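PDB 3G02: epoxide hydrolase from Aspergillus niger, which probably hydrolyses epoxides to vicinal diols, here as a variant made more enantioselective by directed evolution. Local coordinates for residues E27-L32 / F73-F78; E67-E72 / M298-W303; Y250-E255 / L283-K288. The protein carries 9 engineered substitutions. All blocks are in the same frame, centred on the assembly; numbering follows the deposited sequence. Where two conformers were deposited one is given.

In the fold
Contacts 1 and 2 adjoin each other, with centres about 8 Å apart, and both draw on the N-terminal helices. Contact 1 joins helices 26-38 and 75-82, and contact 2 joins helices 59-71 and 292-304. Phe-73, in segment 73-78 of contact 1, packs on Ser-300 of contact 2. Contact 1 is partly buried: a leucine meets a tryptophan and an arginine. Contact 2 is buried, and an indole N-H reaches a serine. Contact 3 is also buried but stands apart, its centre about 20 Å from that of contact 2. It is an aromatic pair with a bound formic acid, and it lies closest to the predicted active site.

Contact 1: residues E27-L32 / F73-F78; sequences EQLDDL and FDWRPF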
loop_
_atom_site.group_PDB
_atom_site.type_symbol
_atom_site.label_atom_id
_atom_site.label_comp_id
_atom_site.label_asym_id
_atom_site.label_seq_id
_atom_site.Cartn_x
_atom_site.Cartn_y
_atom_site.Cartn_z
ATOM N N GLU A 27 0.100 -3.200 31.253
ATOM C CA GLU A 27 1.224 -2.474 30.658
ATOM C C GLU A 27 1.099 -2.374 29.134
ATOM O O GLU A 27 1.449 -1.352 28.548
ATOM C CB GLU A 27 2.556 -3.134 31.039
ATOM C CG GLU A 27 3.738 -2.174 31.080
ATOM C CD GLU A 27 5.088 -2.876 31.165
ATOM O OE1 GLU A 27 5.292 -3.688 32.094
ATOM O OE2 GLU A 27 5.952 -2.600 30.303
ATOM N N GLN A 28 0.586 -3.433 28.507
ATOM C CA GLN A 28 0.401 -3.458 27.055
ATOM C C GLN A 28 -0.758 -2.569 26.613
ATOM O O GLN A 28 -0.687 -1.922 25.567
ATOM C CB GLN A 28 0.220 -4.892 26.554
ATOM C CG GLN A 28 1.516 -5.702 26.583
ATOM C CD GLN A 28 1.333 -7.149 26.169
ATOM O OE1 GLN A 28 0.432 -7.482 25.393
ATOM N NE2 GLN A 28 2.196 -8.023 26.684
ATOM N N LEU A 29 -1.815 -2.534 27.419
ATOM C CA LEU A 29 -2.944 -1.644 27.171
ATOM C C LEU A 29 -2.545 -0.187 27.362
ATOM O O LEU A 29 -2.961 0.682 26.592
ATOM C CB LEU A 29 -4.132 -2.007 28.067
ATOM C CG LEU A 29 -4.782 -3.376 27.845
ATOM C CD1 LEU A 29 -5.947 -3.580 28.799
ATOM C CD2 LEU A 29 -5.244 -3.541 26.397
ATOM N N ASP A 30 -1.740 0.073 28.395
ATOM C CA ASP A 30 -1.176 1.400 28.628
ATOM C C ASP A 30 -0.302 1.821 27.453
ATOM O O ASP A 30 -0.383 2.963 27.000
ATOM C CB ASP A 30 -0.345 1.424 29.916
ATOM C CG ASP A 30 -1.172 1.168 31.166
ATOM O OD1 ASP A 30 -2.419 1.302 31.122
ATOM O OD2 ASP A 30 -0.560 0.828 32.200
ATOM N N ASP A 31 0.522 0.891 26.971
ATOM C CA ASP A 31 1.414 1.147 25.839
ATOM C C ASP A 31 0.602 1.526 24.605
ATOM O O ASP A 31 0.934 2.483 23.908
ATOM C CB ASP A 31 2.296 -0.070 25.547
ATOM C CG ASP A 31 3.566 0.293 24.785
ATOM O OD1 ASP A 31 4.194 1.317 25.126
ATOM O OD2 ASP A 31 3.948 -0.454 23.858
ATOM N N LEU A 32 -0.476 0.783 24.356
ATOM C CA LEU A 32 -1.372 1.089 23.243
ATOM C C LEU A 32 -1.942 2.507 23.340
ATOM O O LEU A 32 -1.898 3.255 22.367
ATOM C CB LEU A 32 -2.492 0.040 23.129
ATOM C CG LEU A 32 -3.651 0.305 22.153
ATOM C CD1 LEU A 32 -3.150 0.557 20.727
ATOM C CD2 LEU A 32 -4.645 -0.847 22.169
ATOM N N PHE A 73 -12.817 3.891 24.590
ATOM C CA PHE A 73 -12.549 2.463 24.419
ATOM C C PHE A 73 -11.993 1.767 25.661
ATOM O O PHE A 73 -11.054 2.252 26.291
ATOM C CB PHE A 73 -11.621 2.227 23.221
ATOM C CG PHE A 73 -11.375 0.771 22.924
ATOM C CD1 PHE A 73 -12.349 0.002 22.292
ATOM C CD2 PHE A 73 -10.176 0.169 23.283
ATOM C CE1 PHE A 73 -12.128 -1.349 22.018
ATOM C CE2 PHE A 73 -9.945 -1.181 23.013
ATOM C CZ PHE A 73 -10.927 -1.941 22.379
ATOM N N ASP A 74 -12.577 0.616 25.985
ATOM C CA ASP A 74 -12.083 -0.232 27.064
ATOM C C ASP A 74 -11.940 -1.664 26.547
ATOM O O ASP A 74 -12.915 -2.292 26.128
ATOM C CB ASP A 74 -13.021 -0.164 28.279
ATOM C CG ASP A 74 -12.489 -0.925 29.500
ATOM O OD1 ASP A 74 -11.353 -1.456 29.475
ATOM O OD2 ASP A 74 -13.236 -0.988 30.502
ATOM N N TRP A 75 -10.711 -2.165 26.578
ATOM C CA TRP A 75 -10.406 -3.519 26.130
ATOM C C TRP A 75 -11.082 -4.606 26.975
ATOM O O TRP A 75 -11.486 -5.645 26.448
ATOM C CB TRP A 75 -8.887 -3.728 26.123
ATOM C CG TRP A 75 -8.470 -5.129 25.813
ATOM C CD1 TRP A 75 -8.050 -6.074 26.705
ATOM C CD2 TRP A 75 -8.448 -5.756 24.523
ATOM N NE1 TRP A 75 -7.762 -7.245 26.054
ATOM C CE2 TRP A 75 -7.993 -7.081 24.712
ATOM C CE3 TRP A 75 -8.758 -5.325 23.224
ATOM C CZ2 TRP A 75 -7.844 -7.981 23.651
ATOM C CZ3 TRP A 75 -8.608 -6.218 22.172
ATOM C CH2 TRP A 75 -8.158 -7.535 22.392
ATOM N N ARG A 76 -11.201 -4.365 28.280
ATOM C CA ARG A 76 -11.617 -5.423 29.214
ATOM C C ARG A 76 -12.990 -6.071 28.953
ATOM O O ARG A 76 -13.084 -7.300 28.982
ATOM C CB ARG A 76 -11.486 -4.968 30.676
ATOM C CG ARG A 76 -10.060 -4.670 31.128
ATOM C CD ARG A 76 -9.156 -5.898 31.074
ATOM N NE ARG A 76 -7.798 -5.567 31.500
ATOM C CZ ARG A 76 -6.699 -6.189 31.083
ATOM N NH1 ARG A 76 -6.772 -7.180 30.204
ATOM N NH2 ARG A 76 -5.512 -5.803 31.535
ATOM N N PRO A 77 -14.052 -5.270 28.707
ATOM C CA PRO A 77 -15.332 -5.895 28.338
ATOM C C PRO A 77 -15.266 -6.759 27.074
ATOM O O PRO A 77 -15.895 -7.820 27.016
ATOM C CB PRO A 77 -16.256 -4.692 28.115
ATOM C CG PRO A 77 -15.671 -3.614 28.959
ATOM C CD PRO A 77 -14.186 -3.805 28.801
ATOM N N PHE A 78 -14.512 -6.310 26.072
ATOM C CA PHE A 78 -14.305 -7.105 24.866
ATOM C C PHE A 78 -13.546 -8.391 25.178
ATOM O O PHE A 78 -13.922 -9.467 24.712
ATOM C CB PHE A 78 -13.575 -6.281 23.804
ATOM C CG PHE A 78 -13.231 -7.049 22.554
ATOM C CD1 PHE A 78 -14.220 -7.656 21.782
ATOM C CD2 PHE A 78 -11.909 -7.143 22.138
ATOM C CE1 PHE A 78 -13.888 -8.357 20.620
ATOM C CE2 PHE A 78 -11.568 -7.838 20.980
ATOM C CZ PHE A 78 -12.559 -8.446 20.221
#
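Leu-29, on helix 26-38, pushes its two methyl groups against Trp-75 and Arg-76 at the start of helix 75-82. This is helix-to-helix packing within the N-terminal region of the epoxide hydrolase family, away from the predicted active site. CD2 of Leu-29 lies 3.6 Å from CG of Trp-75 and also touches CB of that residue, meeting the indole obliquely. CD1 of Leu-29 sits over the centre of one face of the Arg-76 guanidinium, 3.5 Å from CZ of Arg-76. The same methyl also approaches the indole, 3.9 Å from CD1 of Trp-75. While the leucine packs on its flat face, the guanidinium turns its N-H groups to other partners. NH1 of Arg-76 forms a salt bridge with Glu-79. NH2 of Arg-76 pairs with Asp-26 and also donates to the carbonyl of Ile-24. These partners probably fix the rotation of the guanidinium. The arginine chain is bent at chi2 (-63°), which swings the guanidinium back toward helix 26-38. Glu-79 also accepts from NE1 of Trp-75, which ties the indole and the guanidinium to one carboxylate. Ile-24 packs on both Leu-29 and Trp-75. Asp-74 is the N-cap residue of helix 75-82. OD1 of Asp-74 accepts from N of Arg-76 at 3.1 Å, and that N-H comes from above the carboxylate plane.

Contact 2: residues E67-E72 / M298-W303; sequences EKWLSE and MVSLYW
Trp-69 reaches from helix 59-71 to Ser-300 and Val-299 on helix 292-304. Its chi1 of -147° is well away from a staggered value. NE1 of Trp-69 donates to OG of Ser-300 at 3.0 Å. The bond is bent, with an angle of 132° at the hydrogen, and the oxygen is tilted from the indole plane. OG of Ser-300 is also 3.4 Å from CZ2 of Trp-69, and so lies along the edge of the ring system and not straight ahead of the N-H. The serine oxygen is beside its own backbone N and anti to the carbonyl carbon. It has a second bond, to the carbonyl of Leu-296 one turn earlier, which helps to fix its rotation. The indole nitrogen and the serine hydroxyl are therefore both paired in a buried place. Here helix 59-71, in the N-terminal region of the family, packs on helix 292-304, away from the predicted active site of this alpha/beta-hydrolase enzyme. Val-299 meets the other end of the indole. Its CG1, placed anti to the backbone N by chi1 of 172°, comes obliquely to within 3.7 Å of CH2 of Trp-69. The two side chains cross at about a right angle. The ring of Trp-69 also meets that of Phe-73 edge-to-face. Leu-296 of helix 292-304, Pro-271 of helix 271-284 and Val-36 of helix 26-38 pack on Trp-69 too.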
loop_
_atom_site.group_PDB
_atom_site.type_symbol
_atom_site.label_atom_id
_atom_site.label_comp_id
_atom_site.label_asym_id
_atom_site.label_seq_id
_atom_site.Cartn_x
_atom_site.Cartn_y
_atom_site.Cartn_z
ATOM N N GLU A 67 -9.909 9.834 18.973
ATOM C CA GLU A 67 -10.468 10.355 20.219
ATOM C C GLU A 67 -11.263 9.298 20.981
ATOM O O GLU A 67 -11.111 9.160 22.200
ATOM C CB GLU A 67 -11.327 11.595 19.959
ATOM C CG GLU A 67 -10.686 12.881 20.455
ATOM C CD GLU A 67 -10.389 12.847 21.949
ATOM O OE1 GLU A 67 -9.195 12.852 22.312
ATOM O OE2 GLU A 67 -11.343 12.796 22.759
ATOM N N LYS A 68 -12.097 8.555 20.257
ATOM C CA LYS A 68 -12.860 7.443 20.831
ATOM C C LYS A 68 -11.940 6.384 21.436
ATOM O O LYS A 68 -12.183 5.892 22.540
ATOM C CB LYS A 68 -13.777 6.811 19.778
ATOM C CG LYS A 68 -15.026 7.627 19.463
ATOM C CD LYS A 68 -15.928 6.917 18.466
ATOM C CE LYS A 68 -17.218 7.694 18.243
ATOM N NZ LYS A 68 -18.050 7.078 17.171
ATOM N N TRP A 69 -10.873 6.047 20.717
ATOM C CA TRP A 69 -9.916 5.047 21.172
ATOM C C TRP A 69 -9.246 5.473 22.481
ATOM O O TRP A 69 -8.970 4.645 23.350
ATOM C CB TRP A 69 -8.852 4.831 20.098
ATOM C CG TRP A 69 -8.316 3.444 20.006
ATOM C CD1 TRP A 69 -8.530 2.407 20.874
ATOM C CD2 TRP A 69 -7.446 2.944 18.989
ATOM N NE1 TRP A 69 -7.857 1.288 20.446
ATOM C CE2 TRP A 69 -7.179 1.592 19.292
ATOM C CE3 TRP A 69 -6.866 3.510 17.847
ATOM C CZ2 TRP A 69 -6.359 0.796 18.489
ATOM C CZ3 TRP A 69 -6.051 2.723 17.053
ATOM C CH2 TRP A 69 -5.809 1.381 17.372
ATOM N N LEU A 70 -8.993 6.772 22.610
ATOM C CA LEU A 70 -8.350 7.320 23.805
ATOM C C LEU A 70 -9.278 7.481 25.010
ATOM O O LEU A 70 -8.903 7.128 26.135
ATOM C CB LEU A 70 -7.712 8.674 23.486
ATOM C CG LEU A 70 -6.382 8.703 22.742
ATOM C CD1 LEU A 70 -6.086 10.118 22.265
ATOM C CD2 LEU A 70 -5.244 8.163 23.608
ATOM N N SER A 71 -10.484 7.990 24.760
ATOM C CA SER A 71 -11.378 8.467 25.824
ATOM C C SER A 71 -12.602 7.588 26.109
ATOM O O SER A 71 -13.238 7.730 27.158
ATOM C CB SER A 71 -11.836 9.898 25.516
ATOM O OG SER A 71 -10.732 10.773 25.385
ATOM N N GLU A 72 -12.935 6.692 25.184
ATOM C CA GLU A 72 -14.107 5.824 25.335
ATOM C C GLU A 72 -13.794 4.325 25.380
ATOM O O GLU A 72 -14.427 3.580 26.130
ATOM C CB GLU A 72 -15.143 6.125 24.241
ATOM C CG GLU A 72 -15.771 7.519 24.341
ATOM C CD GLU A 72 -16.660 7.880 23.157
ATOM O OE1 GLU A 72 -16.933 9.087 22.977
ATOM O OE2 GLU A 72 -17.090 6.976 22.405
ATOM N N MET A 298 -11.531 -4.912 16.803
ATOM C CA MET A 298 -10.810 -5.739 15.831
ATOM C C MET A 298 -9.394 -5.239 15.592
ATOM O O MET A 298 -8.452 -6.028 15.513
ATOM C CB MET A 298 -11.564 -5.828 14.502
ATOM C CG MET A 298 -12.955 -6.449 14.593
ATOM S SD MET A 298 -13.026 -8.008 15.509
ATOM C CE MET A 298 -14.587 -8.672 14.904
ATOM N N VAL A 299 -9.252 -3.924 15.472
ATOM C CA VAL A 299 -7.940 -3.318 15.266
ATOM C C VAL A 299 -7.053 -3.483 16.507
ATOM O O VAL A 299 -5.875 -3.823 16.386
ATOM C CB VAL A 299 -8.053 -1.836 14.819
ATOM C CG1 VAL A 299 -6.693 -1.162 14.788
ATOM C CG2 VAL A 299 -8.703 -1.745 13.435
ATOM N N SER A 300 -7.624 -3.265 17.692
ATOM C CA SER A 300 -6.879 -3.462 18.939
ATOM C C SER A 300 -6.418 -4.907 19.084
ATOM O O SER A 300 -5.288 -5.158 19.489
ATOM C CB SER A 300 -7.717 -3.054 20.153
ATOM O OG SER A 300 -8.030 -1.673 20.102
ATOM N N LEU A 301 -7.292 -5.851 18.733
ATOM C CA LEU A 301 -6.954 -7.270 18.752
ATOM C C LEU A 301 -5.753 -7.565 17.853
ATOM O O LEU A 301 -4.815 -8.243 18.269
ATOM C CB LEU A 301 -8.167 -8.105 18.334
ATOM C CG LEU A 301 -7.986 -9.614 18.150
ATOM C CD1 LEU A 301 -7.551 -10.305 19.447
ATOM C CD2 LEU A 301 -9.271 -10.219 17.601
ATOM N N TYR A 302 -5.785 -7.041 16.628
ATOM C CA TYR A 302 -4.645 -7.178 15.718
ATOM C C TYR A 302 -3.380 -6.533 16.283
ATOM O O TYR A 302 -2.288 -7.110 16.199
ATOM C CB TYR A 302 -4.970 -6.561 14.356
ATOM C CG TYR A 302 -5.452 -7.547 13.319
ATOM C CD1 TYR A 302 -6.495 -8.435 13.595
ATOM C CD2 TYR A 302 -4.880 -7.580 12.047
ATOM C CE1 TYR A 302 -6.943 -9.339 12.636
ATOM C CE2 TYR A 302 -5.325 -8.472 11.083
ATOM C CZ TYR A 302 -6.357 -9.347 11.382
ATOM O OH TYR A 302 -6.789 -10.228 10.424
ATOM N N TRP A 303 -3.529 -5.343 16.861
ATOM C CA TRP A 303 -2.382 -4.608 17.396
ATOM C C TRP A 303 -1.697 -5.380 18.520
ATOM O O TRP A 303 -0.474 -5.581 18.506
ATOM C CB TRP A 303 -2.803 -3.229 17.910
ATOM C CG TRP A 303 -1.661 -2.499 18.560
ATOM C CD1 TRP A 303 -1.388 -2.428 19.900
ATOM C CD2 TRP A 303 -0.623 -1.765 17.901
ATOM N NE1 TRP A 303 -0.250 -1.688 20.113
ATOM C CE2 TRP A 303 0.241 -1.267 18.905
ATOM C CE3 TRP A 303 -0.336 -1.479 16.557
ATOM C CZ2 TRP A 303 1.366 -0.493 18.608
ATOM C CZ3 TRP A 303 0.788 -0.712 16.262
ATOM C CH2 TRP A 303 1.624 -0.227 17.285
#

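Contact 3: residues Y250-E255 / L283-K288; sequences YAYAME and LQWVDK. Engineered in segment 250-255: Tyr-250 (natural residue Leu). With FMT (formic acid), chain C.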
loop_
_atom_site.group_PDB
_atom_site.type_symbol
_atom_site.label_atom_id
_atom_site.label_comp_id
_atom_site.label_asym_id
_atom_site.label_seq_id
_atom_site.Cartn_x
_atom_site.Cartn_y
_atom_site.Cartn_z
ATOM N N TYR A 250 -7.890 -2.804 -4.915
ATOM C CA TYR A 250 -7.004 -3.948 -4.705
ATOM C C TYR A 250 -5.564 -3.590 -4.361
ATOM O O TYR A 250 -4.735 -4.477 -4.159
ATOM C CB TYR A 250 -7.028 -4.839 -5.958
ATOM C CG TYR A 250 -6.766 -6.302 -5.714
ATOM C CD1 TYR A 250 -7.584 -7.049 -4.870
ATOM C CD2 TYR A 250 -5.713 -6.950 -6.357
ATOM C CE1 TYR A 250 -7.351 -8.408 -4.658
ATOM C CE2 TYR A 250 -5.474 -8.298 -6.155
ATOM C CZ TYR A 250 -6.295 -9.020 -5.305
ATOM O OH TYR A 250 -6.052 -10.364 -5.116
ATOM N N ALA A 251 -5.257 -2.296 -4.291
ATOM C CA ALA A 251 -3.875 -1.882 -4.058
ATOM C C ALA A 251 -3.322 -2.435 -2.750
ATOM O O ALA A 251 -2.161 -2.842 -2.704
ATOM C CB ALA A 251 -3.755 -0.374 -4.083
ATOM N N TYR A 252 -4.144 -2.463 -1.695
ATOM C CA TYR A 252 -3.699 -2.981 -0.398
ATOM C C TYR A 252 -3.172 -4.415 -0.547
ATOM O O TYR A 252 -2.129 -4.762 0.016
ATOM C CB TYR A 252 -4.838 -2.923 0.641
ATOM C CG TYR A 252 -5.825 -4.033 0.430
ATOM C CD1 TYR A 252 -6.734 -3.983 -0.630
ATOM C CD2 TYR A 252 -5.812 -5.164 1.241
ATOM C CE1 TYR A 252 -7.599 -5.031 -0.873
ATOM C CE2 TYR A 252 -6.673 -6.210 1.010
ATOM C CZ TYR A 252 -7.570 -6.138 -0.052
ATOM O OH TYR A 252 -8.430 -7.182 -0.304
ATOM N N ALA A 253 -3.884 -5.222 -1.337
ATOM C CA ALA A 253 -3.572 -6.635 -1.525
ATOM C C ALA A 253 -2.279 -6.779 -2.311
ATOM O O ALA A 253 -1.450 -7.642 -2.014
ATOM C CB ALA A 253 -4.718 -7.336 -2.260
ATOM N N MET A 254 -2.103 -5.917 -3.308
ATOM C CA MET A 254 -0.864 -5.913 -4.084
ATOM C C MET A 254 0.347 -5.564 -3.223
ATOM O O MET A 254 1.429 -6.115 -3.413
ATOM C CB MET A 254 -0.985 -4.955 -5.260
ATOM C CG MET A 254 -2.019 -5.410 -6.281
ATOM S SD MET A 254 -1.727 -7.012 -7.046
ATOM C CE MET A 254 -0.046 -6.868 -7.647
ATOM N N GLU A 255 0.153 -4.659 -2.265
ATOM C CA GLU A 255 1.223 -4.309 -1.333
ATOM C C GLU A 255 1.516 -5.472 -0.383
ATOM O O GLU A 255 2.679 -5.807 -0.157
ATOM C CB GLU A 255 0.879 -3.022 -0.576
ATOM C CG GLU A 255 1.961 -2.551 0.405
ATOM C CD GLU A 255 3.245 -2.053 -0.249
ATOM O OE1 GLU A 255 3.298 -1.880 -1.486
ATOM O OE2 GLU A 255 4.228 -1.829 0.499
ATOM N N LEU A 283 -14.879 -0.169 6.838
ATOM C CA LEU A 283 -15.833 0.827 6.356
ATOM C C LEU A 283 -16.379 0.497 4.968
ATOM O O LEU A 283 -17.582 0.604 4.724
ATOM C CB LEU A 283 -15.188 2.214 6.331
ATOM C CG LEU A 283 -14.896 2.880 7.674
ATOM C CD1 LEU A 283 -14.123 4.166 7.438
ATOM C CD2 LEU A 283 -16.177 3.155 8.458
ATOM N N GLN A 284 -15.495 0.107 4.054
ATOM C CA GLN A 284 -15.876 -0.031 2.644
ATOM C C GLN A 284 -16.497 -1.370 2.282
ATOM O O GLN A 284 -17.240 -1.465 1.303
ATOM C CB GLN A 284 -14.671 0.218 1.734
ATOM C CG GLN A 284 -14.122 1.637 1.796
ATOM C CD GLN A 284 -13.129 1.934 0.687
ATOM O OE1 GLN A 284 -12.752 1.050 -0.089
ATOM N NE2 GLN A 284 -12.706 3.186 0.601
ATOM N N TRP A 285 -16.178 -2.407 3.051
ATOM C CA TRP A 285 -16.499 -3.772 2.648
ATOM C C TRP A 285 -17.834 -4.294 3.162
ATOM O O TRP A 285 -18.276 -5.367 2.751
ATOM C CB TRP A 285 -15.383 -4.705 3.092
ATOM C CG TRP A 285 -14.111 -4.561 2.320
ATOM C CD1 TRP A 285 -13.826 -3.650 1.334
ATOM C CD2 TRP A 285 -12.934 -5.357 2.485
ATOM N NE1 TRP A 285 -12.543 -3.853 0.862
ATOM C CE2 TRP A 285 -11.976 -4.892 1.556
ATOM C CE3 TRP A 285 -12.599 -6.430 3.326
ATOM C CZ2 TRP A 285 -10.701 -5.463 1.449
ATOM C CZ3 TRP A 285 -11.337 -6.998 3.217
ATOM C CH2 TRP A 285 -10.402 -6.509 2.286
ATOM N N VAL A 286 -18.462 -3.541 4.060
ATOM C CA VAL A 286 -19.735 -3.945 4.653
ATOM C C VAL A 286 -20.923 -3.358 3.897
ATOM O O VAL A 286 -20.776 -2.416 3.112
ATOM C CB VAL A 286 -19.824 -3.546 6.153
ATOM C CG1 VAL A 286 -18.754 -4.259 6.968
ATOM C CG2 VAL A 286 -19.728 -2.028 6.332
ATOM N N ASP A 287 -22.099 -3.931 4.139
ATOM C CA ASP A 287 -23.348 -3.351 3.667
ATOM C C ASP A 287 -23.754 -2.243 4.642
ATOM O O ASP A 287 -23.531 -1.064 4.363
ATOM C CB ASP A 287 -24.422 -4.436 3.548
ATOM C CG ASP A 287 -25.740 -3.911 3.005
ATOM O OD1 ASP A 287 -25.845 -2.702 2.688
ATOM O OD2 ASP A 287 -26.676 -4.729 2.894
ATOM N N LYS A 288 -24.322 -2.622 5.785
ATOM C CA LYS A 288 -24.654 -1.659 6.834
ATOM C C LYS A 288 -23.407 -1.380 7.675
ATOM O O LYS A 288 -22.660 -2.313 7.996
ATOM C CB LYS A 288 -25.797 -2.181 7.716
ATOM C CG LYS A 288 -27.079 -2.529 6.957
ATOM C CD LYS A 288 -27.887 -1.292 6.573
ATOM C CE LYS A 288 -29.093 -1.657 5.704
ATOM N NZ LYS A 288 -30.058 -2.560 6.403
HETATM C C FMT C . -8.753 -9.970 1.773
HETATM O O1 FMT C . -9.890 -9.964 1.311
HETATM O O2 FMT C . -7.888 -9.181 1.392
#
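Tyr-252 and Trp-285 meet beside a bound formic acid molecule, probably from the crystallisation liquor, which is hydrogen-bonded to the tyrosine and only packs near the tryptophan. OH of Tyr-252 donates to O2 of the formic acid at 2.7 Å, with that oxygen at the edge of the phenol ring and near its plane. O1 of the formic acid lies 3.6 Å from CH2 of Trp-285. The rings themselves form an offset edge-to-face pair. The edge of Trp-285 points at the face of Tyr-252, with ring planes at 63° and centroids 5.5 Å apart. CZ2 of Trp-285 lies 3.5 Å from CZ of Tyr-252. The phenol oxygen is close too, 3.3 Å from CH2 of Trp-285. With chi1 of 77°, the Tyr-252 ring is set between CB of Ala-253 on one face and the Trp-285 edge on the opposite face. The formic acid is also hydrogen-bonded to OH of Tyr-315, a predicted proton donor. Trp-285 also meets His-375, another predicted active-site residue, edge-to-face. The tyrosine pair holding a small oxygen ligand is consistent with the epoxide-binding site of alpha/beta-hydrolase epoxide hydrolases, where two tyrosines from the cap domain polarise the epoxide oxygen.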